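Local coordinates for extracellular solute-binding protein, family 1 (Bifidobacterium longum subsp. infantis ATCC 15697, PDB 3QUF) that probably captures a small solute, perhaps a sugar, outside the cell and hands it to an ABC-type membrane importer, at residues G114-N119 with K363-Y368; F120-Q125 with G297-G302; T176-D181 with G236-K241; R228-A233 with Q388-G393. All blocks are in the same frame, centred on the assembly; numbering follows the deposited sequence.

Overall arrangement
Interactions 1 and 2 form one cluster and interactions 3 and 4 another. Within each cluster the centres lie 10 Å apart and atoms touch, whereas centres in different clusters are 30 to 32 Å apart. The first cluster is joined through neighbouring strands 367-368 and 295-305 of the large mixed sheet, which interaction 3 also reaches through strand 176-178. Interaction 4 pairs helices 223-234 and 376-391, the former leading into the loop 236-241 of interaction 3. Along the chain, interaction 3 is nested inside interaction 2 and interaction 2 inside interaction 1, while interaction 4 crosses all three. Such interleaving suits a two-lobed solute-binding protein, whose chain typically passes between lobes more than once.

Interaction 1 (G114-N119 with K363-Y368); sequences GIDDTN and KQNKFY. With SO4 (sulfate ion), chain D.
Asn-365 reaches Asp-116 from the C-terminal end of helix 355-362, where it is the C-prime residue of a Schellman motif and has positive phi. Its CB is directed at the loop 114-119, and with CG anti to its carbonyl carbon (chi1 -62°) the amide is carried on toward that loop. There CG lies 3.7 Å from Asp-116 OD2 and 3.8 Å from Thr-118 OG1. At the tip the two branches divide the work. ND2 donates to Asp-116 OD2 at 2.8 Å, an almost straight bond (176° at the hydrogen) that lies in the amide plane and meets the anti side of the carboxylate, whose own plane is turned 67° from that of the amide. OD1 instead takes protons from two waters, one also bound to Thr-118 OG1 and Asn-119 OD1, the other, unusually close to OD1, accepting from Asn-119 ND2. A leucine here would probably leave Asp-116 OD2 without this donor and deprive both waters of one acceptor. A third water donates to Asp-116 OD2 and to Lys-363 O, so the carboxylate oxygen is gripped twice. The loop is closed from within by Asn-119 N bonding to Asp-116 O, and Gly-114 N binds a sulfate, probably from the crystallisation liquor. On the strand side, Asn-119 OD1 sits at the edge of the Phe-367 ring, 3.6 Å from its CZ.

Interaction 2 (F120-Q125 with G297-G302); sequences FALFQQ and GGPDQG
In Leu-122 and Phe-123 alike, CG stands opposite the carbonyl carbon (chi1 -64° and -53°), and from these settings both side chains, just ahead of the short strand 124-125, reach strand 295-305 of the large mixed sheet, at Pro-299 and just beyond. Leu-122 crosses the proline at about a right angle and places CD1 3.7 Å from Pro-299 CG. The same CG touches the edge of the Phe-123 ring, 3.9 Å from CE2, so one proline atom is shared by two apolar neighbours. Leu-122 CB, in turn, covers one face of that ring near its rim. No hydrogen bond joins the two segments; van der Waals packing carries the contact. After Pro-299 the chain bends through an inverse gamma turn centred on Asp-300, and the ring then meets the backbone of Gln-301 and Gly-302. Phe-123 CZ comes within 3.8 Å of Gln-301 C. A valine in place of Phe-123 would probably open a gap against Gly-302 and take the ring edge from Pro-299. Glycine suits position 302, because a beta carbon there would fall 2.5 Å from Phe-123 CE1, a clash. With hydrogen in its place, the peptide rests obliquely against the ring, Gly-302 N lying 3.6 Å from Phe-123 CE1.

Interaction 3 (T176-D181 with G236-K241); sequences TAFLED and GVIPQK
Thr-176 and Lys-241 reach toward each other tip to tip, and the ammonium nitrogen NZ donates to Thr-176 OG1 at 3.0 Å. Lys-241 can span that distance because its chain is fully extended beyond CG, bringing CE to 3.7 Å from Thr-176 CG2, so that the methyl and methylene groups pack beside the polar bond. Deeper in, the contact turns apolar. Phe-178 has its CG opposite the backbone N (chi1 178°) and lies alongside Ile-238, both side chains pointing the same way. Ile-238 CG1 meets the ring at its edge, near its plane, 3.9 Å from CD2. Val-237 O lies near the ring plane too, and is 3.5 Å from Phe-178 CB. Leu-179, by contrast, crosses both Pro-239 and Lys-241 at about right angles; its CD2 stands 3.7 Å from Pro-239 CG. The proline ring also presses on the backbone, Pro-239 CD coming within 3.1 Å of Phe-178 O. A water bridges the main chains, accepting from Phe-178 N and probably donating to Val-237 O. The 236-241 loop thus packs along strand 176-178, which pairs in parallel with strand 259-264. Val-237 extends the packing to Phe-163 and Lys-168 of helix 160-172, while Ile-238 lies against Trp-229 and Ala-232 of helix 223-234.

Interaction 4 (R228-A233 with Q388-G393); sequences RWEAAA and QKIVQG
Trp-229, Glu-230 and Ala-233 of helix 223-234 pack against Ile-390 and Val-391 in the last turn of helix 376-391, a mostly buried helix-to-helix contact on the same flank of the molecule as the loop 236-241. The closest approach is made by Val-391, whose CG2, held opposite its carbonyl carbon, comes 3.5 Å from Trp-229 CH2 and nearly as close to CZ3. The methyl meets the indole obliquely, at the six-membered ring. Ile-390 directs its CG2 into the step between Trp-229 and Glu-230: it is 3.7 Å from Glu-230 CB and 4.2 Å from Trp-229 CE3. Glu-230 crosses Ile-390 at about a right angle, contributing only the aliphatic base of its side chain. Where the helices come closest, the small Ala-233 lets the backbones draw together, its CA and that of Val-391 being 5.5 Å apart and its CB 4.1 Å from Val-391 CA. Gly-393, the C-prime residue of a Schellman motif, ends the second helix just past this point. No hydrogen bond crosses the contact, and the indole N-H points its proton to Ser-189 instead; cohesion between the helices here therefore rests on shape and the burial of methyl and ring carbons.

Interaction 1 (G114-N119 with K363-Y368)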
loop_
_atom_site.group_PDB
_atom_site.type_symbol
_atom_site.label_atom_id
_atom_site.label_comp_id
_atom_site.label_asym_id
_atom_site.label_seq_id
_atom_site.Cartn_x
_atom_site.Cartn_y
_atom_site.Cartn_z
ATOM N N GLY A 114 -17.048 -9.521 5.948
ATOM C CA GLY A 114 -15.950 -9.461 6.913
ATOM C C GLY A 114 -14.841 -8.508 6.508
ATOM O O GLY A 114 -13.952 -8.193 7.303
ATOM N N ILE A 115 -14.873 -8.058 5.247
ATOM C CA ILE A 115 -13.881 -7.141 4.730
ATOM C C ILE A 115 -14.520 -5.778 4.583
ATOM O O ILE A 115 -15.557 -5.628 3.920
ATOM C CB ILE A 115 -13.388 -7.623 3.339
ATOM C CG1 ILE A 115 -12.817 -9.039 3.432
ATOM C CG2 ILE A 115 -12.379 -6.617 2.711
ATOM C CD1 ILE A 115 -12.617 -9.751 2.120
ATOM N N ASP A 116 -13.933 -4.769 5.210
ATOM C CA ASP A 116 -14.582 -3.452 5.232
ATOM C C ASP A 116 -14.753 -2.895 3.807
ATOM O O ASP A 116 -13.920 -3.066 2.936
ATOM C CB ASP A 116 -13.783 -2.471 6.117
ATOM C CG ASP A 116 -13.878 -2.784 7.624
ATOM O OD1 ASP A 116 -14.728 -3.618 8.047
ATOM O OD2 ASP A 116 -13.108 -2.168 8.416
ATOM N N ASP A 117 -15.889 -2.213 3.593
ATOM C CA ASP A 117 -16.252 -1.761 2.238
ATOM C C ASP A 117 -15.212 -0.840 1.566
ATOM O O ASP A 117 -15.062 -0.842 0.341
ATOM C CB ASP A 117 -17.608 -1.116 2.301
ATOM C CG ASP A 117 -18.742 -2.138 2.424
ATOM O OD1 ASP A 117 -18.507 -3.359 2.283
ATOM O OD2 ASP A 117 -19.900 -1.695 2.618
ATOM N N THR A 118 -14.472 -0.047 2.338
ATOM C CA THR A 118 -13.446 0.824 1.781
ATOM C C THR A 118 -12.355 0.063 1.060
ATOM O O THR A 118 -11.677 0.617 0.174
ATOM C CB THR A 118 -12.781 1.671 2.872
ATOM O OG1 THR A 118 -12.464 0.858 4.006
ATOM C CG2 THR A 118 -13.739 2.784 3.333
ATOM N N ASN A 119 -12.179 -1.210 1.415
ATOM C CA ASN A 119 -11.165 -2.045 0.753
ATOM C C ASN A 119 -11.507 -2.448 -0.687
ATOM O O ASN A 119 -10.655 -2.994 -1.413
ATOM C CB ASN A 119 -10.871 -3.271 1.585
ATOM C CG ASN A 119 -10.261 -2.927 2.892
ATOM O OD1 ASN A 119 -9.253 -2.197 2.946
ATOM N ND2 ASN A 119 -10.868 -3.406 3.980
ATOM N N LYS A 363 -6.349 -1.260 11.631
ATOM C CA LYS A 363 -7.690 -1.778 11.924
ATOM C C LYS A 363 -8.781 -0.703 11.903
ATOM O O LYS A 363 -9.954 -1.030 11.842
ATOM C CB LYS A 363 -7.682 -2.539 13.233
ATOM C CG LYS A 363 -6.896 -3.874 13.094
ATOM C CD LYS A 363 -7.025 -4.750 14.364
ATOM C CE LYS A 363 -7.922 -5.976 14.130
ATOM N NZ LYS A 363 -9.366 -5.588 13.969
ATOM N N GLN A 364 -8.390 0.554 11.945
ATOM C CA GLN A 364 -9.316 1.686 11.836
ATOM C C GLN A 364 -9.392 2.275 10.422
ATOM O O GLN A 364 -9.984 3.349 10.243
ATOM C CB GLN A 364 -8.892 2.767 12.816
ATOM C CG GLN A 364 -8.792 2.277 14.248
ATOM C CD GLN A 364 -10.064 1.649 14.740
ATOM O OE1 GLN A 364 -11.151 2.119 14.429
ATOM N NE2 GLN A 364 -9.935 0.568 15.507
ATOM N N ASN A 365 -8.819 1.582 9.427
ATOM C CA ASN A 365 -8.854 2.028 8.032
ATOM C C ASN A 365 -8.186 3.377 7.814
ATOM O O ASN A 365 -8.660 4.216 7.019
ATOM C CB ASN A 365 -10.310 1.985 7.482
ATOM C CG ASN A 365 -10.861 0.572 7.482
ATOM O OD1 ASN A 365 -10.243 -0.337 6.967
ATOM N ND2 ASN A 365 -11.972 0.373 8.156
ATOM N N LYS A 366 -7.139 3.646 8.583
ATOM C CA LYS A 366 -6.354 4.857 8.389
ATOM C C LYS A 366 -4.999 4.530 7.720
ATOM O O LYS A 366 -3.959 4.934 8.212
ATOM C CB LYS A 366 -6.123 5.555 9.718
ATOM C CG LYS A 366 -7.404 6.019 10.393
ATOM C CD LYS A 366 -7.170 6.945 11.588
ATOM C CE LYS A 366 -7.041 8.461 11.130
ATOM N NZ LYS A 366 -6.427 9.503 12.147
ATOM N N PHE A 367 -5.048 3.783 6.635
ATOM C CA PHE A 367 -3.890 3.485 5.823
ATOM C C PHE A 367 -4.190 3.861 4.375
ATOM O O PHE A 367 -5.337 3.738 3.903
ATOM C CB PHE A 367 -3.474 2.012 5.935
ATOM C CG PHE A 367 -4.532 1.018 5.466
ATOM C CD1 PHE A 367 -5.481 0.534 6.349
ATOM C CD2 PHE A 367 -4.498 0.515 4.174
ATOM C CE1 PHE A 367 -6.429 -0.375 5.935
ATOM C CE2 PHE A 367 -5.447 -0.404 3.742
ATOM C CZ PHE A 367 -6.398 -0.859 4.640
ATOM N N TYR A 368 -3.164 4.287 3.653
ATOM C CA TYR A 368 -3.343 4.737 2.288
ATOM C C TYR A 368 -2.030 4.648 1.523
ATOM O O TYR A 368 -0.971 4.734 2.112
ATOM C CB TYR A 368 -3.872 6.186 2.256
ATOM C CG TYR A 368 -4.163 6.697 0.874
ATOM C CD1 TYR A 368 -5.138 6.094 0.097
ATOM C CD2 TYR A 368 -3.410 7.744 0.296
ATOM C CE1 TYR A 368 -5.430 6.525 -1.180
ATOM C CE2 TYR A 368 -3.722 8.223 -0.930
ATOM C CZ TYR A 368 -4.725 7.581 -1.700
ATOM O OH TYR A 368 -5.034 7.987 -2.964
HETATM S S SO4 D . -19.458 -7.352 6.813
HETATM O O1 SO4 D . -18.637 -7.356 5.609
HETATM O O2 SO4 D . -20.229 -6.111 6.856
HETATM O O3 SO4 D . -20.371 -8.495 6.799
HETATM O O4 SO4 D . -18.597 -7.423 7.995
HETATM O O HOH W 1 -10.921 -3.297 10.099
HETATM O O HOH W 2 -9.811 0.171 4.220
HETATM O O HOH W 3 -9.992 -2.775 6.644
#

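Interaction 2 (F120-Q125 with G297-G302)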
loop_
_atom_site.group_PDB
_atom_site.type_symbol
_atom_site.label_atom_id
_atom_site.label_comp_id
_atom_site.label_asym_id
_atom_site.label_seq_id
_atom_site.Cartn_x
_atom_site.Cartn_y
_atom_site.Cartn_z
ATOM N N PHE A 120 -12.751 -2.201 -1.101
ATOM C CA PHE A 120 -13.163 -2.589 -2.459
ATOM C C PHE A 120 -13.050 -1.460 -3.463
ATOM O O PHE A 120 -13.217 -1.691 -4.645
ATOM C CB PHE A 120 -14.558 -3.185 -2.450
ATOM C CG PHE A 120 -14.632 -4.469 -1.673
ATOM C CD1 PHE A 120 -14.186 -5.648 -2.238
ATOM C CD2 PHE A 120 -15.092 -4.501 -0.390
ATOM C CE1 PHE A 120 -14.263 -6.828 -1.504
ATOM C CE2 PHE A 120 -15.128 -5.701 0.336
ATOM C CZ PHE A 120 -14.714 -6.832 -0.237
ATOM N N ALA A 121 -12.754 -0.234 -3.012
ATOM C CA ALA A 121 -12.761 0.883 -3.947
ATOM C C ALA A 121 -11.796 0.675 -5.114
ATOM O O ALA A 121 -12.130 1.033 -6.244
ATOM C CB ALA A 121 -12.370 2.169 -3.200
ATOM N N LEU A 122 -10.615 0.128 -4.837
ATOM C CA LEU A 122 -9.632 -0.096 -5.895
ATOM C C LEU A 122 -10.058 -1.240 -6.854
ATOM O O LEU A 122 -9.424 -1.442 -7.907
ATOM C CB LEU A 122 -8.263 -0.414 -5.316
ATOM C CG LEU A 122 -7.580 0.687 -4.493
ATOM C CD1 LEU A 122 -6.241 0.197 -3.945
ATOM C CD2 LEU A 122 -7.389 1.977 -5.363
ATOM N N PHE A 123 -11.092 -1.982 -6.490
ATOM C CA PHE A 123 -11.524 -3.128 -7.292
ATOM C C PHE A 123 -12.989 -2.946 -7.734
ATOM O O PHE A 123 -13.727 -3.940 -7.922
ATOM C CB PHE A 123 -11.332 -4.402 -6.483
ATOM C CG PHE A 123 -9.938 -4.543 -5.956
ATOM C CD1 PHE A 123 -8.931 -4.942 -6.802
ATOM C CD2 PHE A 123 -9.625 -4.228 -4.644
ATOM C CE1 PHE A 123 -7.606 -5.069 -6.345
ATOM C CE2 PHE A 123 -8.307 -4.299 -4.189
ATOM C CZ PHE A 123 -7.304 -4.744 -5.018
ATOM N N GLN A 124 -13.368 -1.696 -7.888
ATOM C CA GLN A 124 -14.695 -1.329 -8.343
ATOM C C GLN A 124 -14.680 -0.488 -9.607
ATOM O O GLN A 124 -13.761 0.317 -9.866
ATOM C CB GLN A 124 -15.476 -0.595 -7.234
ATOM C CG GLN A 124 -16.007 -1.539 -6.170
ATOM C CD GLN A 124 -16.493 -0.840 -4.928
ATOM O OE1 GLN A 124 -16.237 0.337 -4.715
ATOM N NE2 GLN A 124 -17.205 -1.571 -4.110
ATOM N N GLN A 125 -15.731 -0.646 -10.407
ATOM C CA GLN A 125 -15.927 0.115 -11.645
ATOM C C GLN A 125 -17.410 0.247 -11.833
ATOM O O GLN A 125 -18.140 -0.739 -11.702
ATOM C CB GLN A 125 -15.319 -0.602 -12.834
ATOM C CG GLN A 125 -15.446 0.047 -14.203
ATOM C CD GLN A 125 -14.752 -0.829 -15.223
ATOM O OE1 GLN A 125 -13.551 -0.736 -15.348
ATOM N NE2 GLN A 125 -15.482 -1.777 -15.815
ATOM N N GLY A 297 -0.198 2.142 3.519
ATOM C CA GLY A 297 -0.582 0.766 3.296
ATOM C C GLY A 297 -1.523 0.632 2.127
ATOM O O GLY A 297 -2.008 1.615 1.551
ATOM N N GLY A 298 -1.779 -0.611 1.769
ATOM C CA GLY A 298 -2.676 -0.887 0.657
ATOM C C GLY A 298 -2.918 -2.372 0.546
ATOM O O GLY A 298 -2.268 -3.167 1.244
ATOM N N PRO A 299 -3.877 -2.769 -0.315
ATOM C CA PRO A 299 -4.180 -4.154 -0.508
ATOM C C PRO A 299 -3.027 -4.879 -1.229
ATOM O O PRO A 299 -2.440 -4.336 -2.161
ATOM C CB PRO A 299 -5.454 -4.099 -1.380
ATOM C CG PRO A 299 -5.209 -2.911 -2.262
ATOM C CD PRO A 299 -4.635 -1.913 -1.255
ATOM N N ASP A 300 -2.739 -6.095 -0.809
ATOM C CA ASP A 300 -1.750 -6.947 -1.494
ATOM C C ASP A 300 -2.482 -7.665 -2.640
ATOM O O ASP A 300 -2.765 -8.873 -2.581
ATOM C CB ASP A 300 -1.080 -7.921 -0.545
ATOM C CG ASP A 300 0.068 -8.670 -1.212
ATOM O OD1 ASP A 300 0.549 -8.166 -2.278
ATOM O OD2 ASP A 300 0.588 -9.641 -0.605
ATOM N N GLN A 301 -2.819 -6.875 -3.661
ATOM C CA GLN A 301 -3.619 -7.269 -4.824
ATOM C C GLN A 301 -5.026 -7.784 -4.481
ATOM O O GLN A 301 -5.415 -7.876 -3.324
ATOM C CB GLN A 301 -2.883 -8.314 -5.680
ATOM C CG GLN A 301 -1.402 -8.263 -5.651
ATOM C CD GLN A 301 -0.816 -6.909 -5.788
ATOM O OE1 GLN A 301 -1.284 -6.046 -6.547
ATOM N NE2 GLN A 301 0.237 -6.673 -4.980
ATOM N N GLY A 302 -5.790 -8.028 -5.519
ATOM C CA GLY A 302 -7.157 -8.528 -5.407
ATOM C C GLY A 302 -7.301 -9.810 -6.192
ATOM O O GLY A 302 -6.520 -10.095 -7.100
#

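Interaction 3 (T176-D181 with G236-K241)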
loop_
_atom_site.group_PDB
_atom_site.type_symbol
_atom_site.label_atom_id
_atom_site.label_comp_id
_atom_site.label_asym_id
_atom_site.label_seq_id
_atom_site.Cartn_x
_atom_site.Cartn_y
_atom_site.Cartn_z
ATOM N N THR A 176 21.239 13.174 12.528
ATOM C CA THR A 176 20.407 13.428 11.359
ATOM C C THR A 176 18.984 13.053 11.740
ATOM O O THR A 176 18.758 11.945 12.206
ATOM C CB THR A 176 20.907 12.576 10.196
ATOM O OG1 THR A 176 22.275 12.948 9.918
ATOM C CG2 THR A 176 20.063 12.765 8.970
ATOM N N ALA A 177 18.041 13.985 11.555
ATOM C CA ALA A 177 16.676 13.762 12.015
ATOM C C ALA A 177 15.981 12.695 11.191
ATOM O O ALA A 177 15.341 11.798 11.744
ATOM C CB ALA A 177 15.869 15.076 11.986
ATOM N N PHE A 178 16.090 12.804 9.869
ATOM C CA PHE A 178 15.274 12.011 8.964
ATOM C C PHE A 178 15.954 11.865 7.612
ATOM O O PHE A 178 16.552 12.818 7.074
ATOM C CB PHE A 178 13.914 12.702 8.801
ATOM C CG PHE A 178 12.995 12.014 7.843
ATOM C CD1 PHE A 178 12.679 10.671 8.019
ATOM C CD2 PHE A 178 12.419 12.696 6.774
ATOM C CE1 PHE A 178 11.813 10.026 7.135
ATOM C CE2 PHE A 178 11.557 12.071 5.898
ATOM C CZ PHE A 178 11.250 10.725 6.076
ATOM N N LEU A 179 15.897 10.646 7.086
ATOM C CA LEU A 179 16.289 10.383 5.734
ATOM C C LEU A 179 15.211 9.528 5.113
ATOM O O LEU A 179 14.535 8.745 5.814
ATOM C CB LEU A 179 17.609 9.626 5.681
ATOM C CG LEU A 179 18.857 10.312 6.155
ATOM C CD1 LEU A 179 19.979 9.277 6.047
ATOM C CD2 LEU A 179 19.166 11.568 5.330
ATOM N N GLU A 180 15.058 9.655 3.804
ATOM C CA GLU A 180 14.072 8.861 3.089
ATOM C C GLU A 180 14.526 8.463 1.700
ATOM O O GLU A 180 15.281 9.178 1.073
ATOM C CB GLU A 180 12.794 9.642 3.003
ATOM C CG GLU A 180 11.598 8.833 2.568
ATOM C CD GLU A 180 10.273 9.548 2.869
ATOM O OE1 GLU A 180 10.252 10.795 2.908
ATOM O OE2 GLU A 180 9.285 8.846 3.048
ATOM N N ASP A 181 14.101 7.289 1.283
ATOM C CA ASP A 181 14.337 6.801 -0.071
ATOM C C ASP A 181 13.335 7.501 -1.028
ATOM O O ASP A 181 12.173 7.206 -0.974
ATOM C CB ASP A 181 14.139 5.285 -0.090
ATOM C CG ASP A 181 14.275 4.674 -1.477
ATOM O OD1 ASP A 181 15.066 5.200 -2.317
ATOM O OD2 ASP A 181 13.586 3.650 -1.721
ATOM N N GLY A 236 15.581 21.897 6.771
ATOM C CA GLY A 236 16.695 20.977 6.901
ATOM C C GLY A 236 16.305 19.590 7.424
ATOM O O GLY A 236 17.162 18.716 7.537
ATOM N N VAL A 237 15.015 19.374 7.682
ATOM C CA VAL A 237 14.532 18.099 8.274
ATOM C C VAL A 237 14.415 16.988 7.220
ATOM O O VAL A 237 14.756 15.843 7.500
ATOM C CB VAL A 237 13.218 18.317 9.074
ATOM C CG1 VAL A 237 12.637 16.986 9.648
ATOM C CG2 VAL A 237 13.472 19.323 10.212
ATOM N N ILE A 238 13.985 17.325 6.004
ATOM C CA ILE A 238 14.170 16.456 4.842
ATOM C C ILE A 238 15.382 17.002 4.050
ATOM O O ILE A 238 15.228 17.936 3.249
ATOM C CB ILE A 238 12.950 16.407 3.932
ATOM C CG1 ILE A 238 11.705 15.963 4.720
ATOM C CG2 ILE A 238 13.203 15.431 2.815
ATOM C CD1 ILE A 238 10.385 16.015 3.914
ATOM N N PRO A 239 16.568 16.419 4.265
ATOM C CA PRO A 239 17.817 17.103 3.839
ATOM C C PRO A 239 18.217 16.783 2.394
ATOM O O PRO A 239 17.828 15.744 1.870
ATOM C CB PRO A 239 18.826 16.580 4.856
ATOM C CG PRO A 239 18.400 15.136 5.071
ATOM C CD PRO A 239 16.862 15.182 5.024
ATOM N N GLN A 240 18.994 17.661 1.729
ATOM C CA GLN A 240 19.350 17.391 0.320
ATOM C C GLN A 240 20.219 16.134 0.236
ATOM O O GLN A 240 20.219 15.460 -0.777
ATOM C CB GLN A 240 20.056 18.575 -0.391
ATOM C CG GLN A 240 19.151 19.808 -0.620
ATOM C CD GLN A 240 19.298 20.782 0.528
ATOM O OE1 GLN A 240 19.525 20.364 1.666
ATOM N NE2 GLN A 240 19.232 22.097 0.229
ATOM N N LYS A 241 20.910 15.815 1.310
ATOM C CA LYS A 241 21.747 14.617 1.359
ATOM C C LYS A 241 20.937 13.339 1.311
ATOM O O LYS A 241 21.510 12.264 1.132
ATOM C CB LYS A 241 22.656 14.617 2.595
ATOM C CG LYS A 241 21.997 14.253 3.884
ATOM C CD LYS A 241 22.947 14.443 5.018
ATOM C CE LYS A 241 22.295 14.184 6.334
ATOM N NZ LYS A 241 23.198 14.365 7.481
HETATM O O HOH W 4 17.284 15.482 8.933
#

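Interaction 4 (R228-A233 with Q388-G393)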
loop_
_atom_site.group_PDB
_atom_site.type_symbol
_atom_site.label_atom_id
_atom_site.label_comp_id
_atom_site.label_asym_id
_atom_site.label_seq_id
_atom_site.Cartn_x
_atom_site.Cartn_y
_atom_site.Cartn_z
ATOM N N ARG A 228 3.634 21.901 2.784
ATOM C CA ARG A 228 4.018 21.499 4.121
ATOM C C ARG A 228 5.208 20.552 4.070
ATOM O O ARG A 228 6.133 20.638 4.888
ATOM C CB ARG A 228 2.838 20.890 4.864
ATOM C CG ARG A 228 1.673 21.857 5.041
ATOM C CD ARG A 228 2.119 23.177 5.739
ATOM N NE ARG A 228 2.802 22.901 7.007
ATOM C CZ ARG A 228 3.852 23.571 7.498
ATOM N NH1 ARG A 228 4.400 24.561 6.834
ATOM N NH2 ARG A 228 4.384 23.215 8.669
ATOM N N TRP A 229 5.220 19.686 3.072
ATOM C CA TRP A 229 6.371 18.795 2.866
ATOM C C TRP A 229 7.620 19.620 2.494
ATOM O O TRP A 229 8.690 19.369 3.044
ATOM C CB TRP A 229 6.035 17.731 1.789
ATOM C CG TRP A 229 6.848 16.484 1.844
ATOM C CD1 TRP A 229 6.791 15.521 2.772
ATOM C CD2 TRP A 229 7.847 16.076 0.902
ATOM N NE1 TRP A 229 7.682 14.509 2.474
ATOM C CE2 TRP A 229 8.327 14.821 1.320
ATOM C CE3 TRP A 229 8.350 16.628 -0.273
ATOM C CZ2 TRP A 229 9.316 14.130 0.643
ATOM C CZ3 TRP A 229 9.317 15.927 -0.962
ATOM C CH2 TRP A 229 9.801 14.695 -0.491
ATOM N N GLU A 230 7.482 20.612 1.610
ATOM C CA GLU A 230 8.591 21.510 1.223
ATOM C C GLU A 230 9.129 22.237 2.478
ATOM O O GLU A 230 10.344 22.429 2.634
ATOM C CB GLU A 230 8.131 22.517 0.147
ATOM C CG GLU A 230 9.213 23.504 -0.335
ATOM C CD GLU A 230 8.684 24.583 -1.297
ATOM O OE1 GLU A 230 7.451 24.692 -1.484
ATOM O OE2 GLU A 230 9.501 25.343 -1.859
ATOM N N ALA A 231 8.227 22.633 3.375
ATOM C CA ALA A 231 8.625 23.356 4.593
ATOM C C ALA A 231 9.579 22.525 5.453
ATOM O O ALA A 231 10.506 23.077 6.056
ATOM C CB ALA A 231 7.393 23.778 5.419
ATOM N N ALA A 232 9.364 21.204 5.515
ATOM C CA ALA A 232 10.287 20.325 6.226
ATOM C C ALA A 232 11.633 20.276 5.515
ATOM O O ALA A 232 12.650 20.202 6.168
ATOM C CB ALA A 232 9.716 18.897 6.402
ATOM N N ALA A 233 11.629 20.323 4.186
ATOM C CA ALA A 233 12.882 20.371 3.427
ATOM C C ALA A 233 13.606 21.689 3.677
ATOM O O ALA A 233 14.822 21.704 3.868
ATOM C CB ALA A 233 12.633 20.201 1.962
ATOM N N GLN A 388 11.933 14.972 -5.721
ATOM C CA GLN A 388 13.356 15.230 -5.615
ATOM C C GLN A 388 13.681 16.727 -5.877
ATOM O O GLN A 388 14.471 17.343 -5.149
ATOM C CB GLN A 388 14.134 14.300 -6.545
ATOM C CG GLN A 388 14.118 12.815 -6.186
ATOM C CD GLN A 388 14.717 11.934 -7.273
ATOM O OE1 GLN A 388 15.259 12.446 -8.242
ATOM N NE2 GLN A 388 14.634 10.616 -7.119
ATOM N N LYS A 389 13.046 17.323 -6.885
ATOM C CA LYS A 389 13.248 18.746 -7.183
ATOM C C LYS A 389 12.759 19.648 -6.048
ATOM O O LYS A 389 13.339 20.686 -5.782
ATOM C CB LYS A 389 12.547 19.142 -8.481
ATOM C CG LYS A 389 13.184 18.512 -9.682
ATOM C CD LYS A 389 12.478 18.855 -11.029
ATOM C CE LYS A 389 12.850 17.809 -12.089
ATOM N NZ LYS A 389 12.002 17.800 -13.334
ATOM N N ILE A 390 11.674 19.257 -5.383
ATOM C CA ILE A 390 11.212 20.034 -4.223
ATOM C C ILE A 390 12.244 19.986 -3.120
ATOM O O ILE A 390 12.595 21.038 -2.541
ATOM C CB ILE A 390 9.898 19.527 -3.649
ATOM C CG1 ILE A 390 8.740 19.853 -4.570
ATOM C CG2 ILE A 390 9.664 20.110 -2.207
ATOM C CD1 ILE A 390 7.493 19.075 -4.236
ATOM N N VAL A 391 12.758 18.791 -2.827
ATOM C CA VAL A 391 13.711 18.631 -1.718
ATOM C C VAL A 391 14.955 19.472 -2.000
ATOM O O VAL A 391 15.476 20.146 -1.098
ATOM C CB VAL A 391 14.081 17.169 -1.476
ATOM C CG1 VAL A 391 15.225 17.053 -0.451
ATOM C CG2 VAL A 391 12.844 16.399 -0.972
ATOM N N GLN A 392 15.372 19.484 -3.267
ATOM C CA GLN A 392 16.551 20.245 -3.696
ATOM C C GLN A 392 16.320 21.729 -3.905
ATOM O O GLN A 392 17.204 22.434 -4.396
ATOM C CB GLN A 392 17.091 19.628 -4.963
ATOM C CG GLN A 392 17.634 18.274 -4.715
ATOM C CD GLN A 392 18.017 17.539 -5.980
ATOM O OE1 GLN A 392 17.266 17.504 -6.981
ATOM N NE2 GLN A 392 19.173 16.892 -5.933
ATOM N N GLY A 393 15.155 22.228 -3.535
ATOM C CA GLY A 393 14.881 23.647 -3.644
ATOM C C GLY A 393 14.798 24.160 -5.069
ATOM O O GLY A 393 14.926 25.362 -5.287
#